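Local structure of ThreeFoil (Artificial gene, 3PG0) at residues A[44-48]-A[49-53]. The protein is a designed, three-fold symmetric beta-trefoil built from repeated ricin-type lectin modules, and probably binds sugars. Numbering follows the deposited sequence.
With NA (sodium ion), chain G.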
loop_
_atom_site.group_PDB
_atom_site.type_symbol
_atom_site.label_atom_id
_atom_site.label_comp_id
_atom_site.label_asym_id
_atom_site.label_seq_id
_atom_site.Cartn_x
_atom_site.Cartn_y
_atom_site.Cartn_z
ATOM N N ASN A 44 3.638 -10.674 8.941
ATOM C CA ASN A 44 3.998 -12.054 9.256
ATOM C C ASN A 44 3.642 -13.056 8.160
ATOM O O ASN A 44 3.508 -14.262 8.415
ATOM C CB ASN A 44 3.413 -12.468 10.606
ATOM C CG ASN A 44 3.994 -11.653 11.758
ATOM O OD1 ASN A 44 5.174 -11.291 11.741
ATOM N ND2 ASN A 44 3.168 -11.351 12.751
ATOM N N ALA A 45 3.485 -12.538 6.942
ATOM C CA ALA A 45 3.214 -13.364 5.765
ATOM C C ALA A 45 1.926 -14.163 5.902
ATOM O O ALA A 45 1.755 -15.216 5.280
ATOM C CB ALA A 45 4.404 -14.275 5.439
ATOM N N SER A 46 0.992 -13.644 6.688
ATOM C CA SER A 46 -0.327 -14.266 6.736
ATOM C C SER A 46 -0.991 -14.135 5.378
ATOM O O SER A 46 -0.955 -13.050 4.773
ATOM C CB SER A 46 -1.210 -13.564 7.760
ATOM O OG SER A 46 -2.517 -14.110 7.713
ATOM N N THR A 47 -1.609 -15.217 4.909
ATOM C CA THR A 47 -2.399 -15.156 3.675
ATOM C C THR A 47 -3.864 -14.804 3.954
ATOM O O THR A 47 -4.692 -14.771 3.031
ATOM C CB THR A 47 -2.332 -16.485 2.871
ATOM O OG1 THR A 47 -3.051 -17.521 3.559
ATOM C CG2 THR A 47 -0.884 -16.912 2.633
ATOM N N SER A 48 -4.192 -14.537 5.215
ATOM C CA SER A 48 -5.595 -14.367 5.619
ATOM C C SER A 48 -6.286 -13.123 5.064
ATOM O O SER A 48 -5.692 -12.038 5.010
ATOM C CB SER A 48 -5.710 -14.294 7.146
ATOM O OG SER A 48 -5.311 -15.507 7.757
ATOM N N ASP A 49 -7.559 -13.274 4.714
ATOM C CA ASP A 49 -8.416 -12.107 4.573
ATOM C C ASP A 49 -8.341 -11.316 5.871
ATOM O O ASP A 49 -8.555 -11.867 6.960
ATOM C CB ASP A 49 -9.861 -12.527 4.324
ATOM C CG ASP A 49 -10.078 -13.052 2.930
ATOM O OD1 ASP A 49 -9.374 -12.592 2.010
ATOM O OD2 ASP A 49 -10.973 -13.901 2.750
ATOM N N GLY A 50 -8.029 -10.028 5.752
ATOM C CA GLY A 50 -7.970 -9.136 6.896
ATOM C C GLY A 50 -6.599 -8.988 7.546
ATOM O O GLY A 50 -6.452 -8.205 8.498
ATOM N N ALA A 51 -5.596 -9.721 7.060
ATOM C CA ALA A 51 -4.248 -9.569 7.618
ATOM C C ALA A 51 -3.803 -8.126 7.475
ATOM O O ALA A 51 -4.101 -7.473 6.478
ATOM C CB ALA A 51 -3.259 -10.494 6.923
ATOM N N ASN A 52 -3.095 -7.626 8.480
ATOM C CA ASN A 52 -2.751 -6.208 8.510
ATOM C C ASN A 52 -1.601 -5.888 7.569
ATOM O O ASN A 52 -0.699 -6.701 7.392
ATOM C CB ASN A 52 -2.370 -5.789 9.923
ATOM C CG ASN A 52 -2.426 -4.281 10.111
ATOM O OD1 ASN A 52 -3.178 -3.601 9.429
ATOM N ND2 ASN A 52 -1.604 -3.752 11.001
ATOM N N VAL A 53 -1.632 -4.692 6.989
ATOM C CA VAL A 53 -0.523 -4.209 6.166
ATOM C C VAL A 53 0.253 -3.176 6.973
ATOM O O VAL A 53 -0.325 -2.265 7.574
ATOM C CB VAL A 53 -1.025 -3.623 4.827
ATOM C CG1 VAL A 53 0.113 -2.895 4.088
ATOM C CG2 VAL A 53 -1.622 -4.742 3.977
HETATM NA NA NA G . -2.588 -1.430 8.362
#
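S46 and A51 face each other across a compact bend in the loop, the CB of A51 lying 3.8 Å from both the CB and the OG of S46. The tight part of the contact is the type II beta turn from S48 to A51, closed by the backbone N of A51 giving a hydrogen bond to the carbonyl O of S48 (3.1 Å). The bond is nearly straight at the hydrogen (164°), yet the donor stands well above the carbonyl plane. G50 has a positive phi of 93°, where a CB would press against the carbonyl O of D49, so glycine fits. Alanine suits the closing position: its single methyl sits 3.5 Å from the O of S48 and still meets the OG of S46.

An ST turn leads into this bend. S46 holds its OG anti to the backbone N (chi1 175°), beside its carbonyl carbon and the onward chain, where it accepts a hydrogen bond from the N of S48 at 3.0 Å.

The solvent side is looser: S48 and T47 are exposed, and T47 sets its CB away from 49-53. D49 also starts away from 44-48, but its OD1 hydrogen-bonds the OG of S104.

Beyond the turn, N52 offers a neutral amide oxygen, OD1, to the sodium ion (2.5 Å); V53 uses its carbonyl O, its side chain being buried. N99, V100, N146 and V147 complete the site, three Asn-Val pairs reflecting the designed symmetry. This beta-trefoil surface loop joins strand 39-42 to strand 53-56, with A51 packed on V42 of the former and on Q102 of strand 100-103.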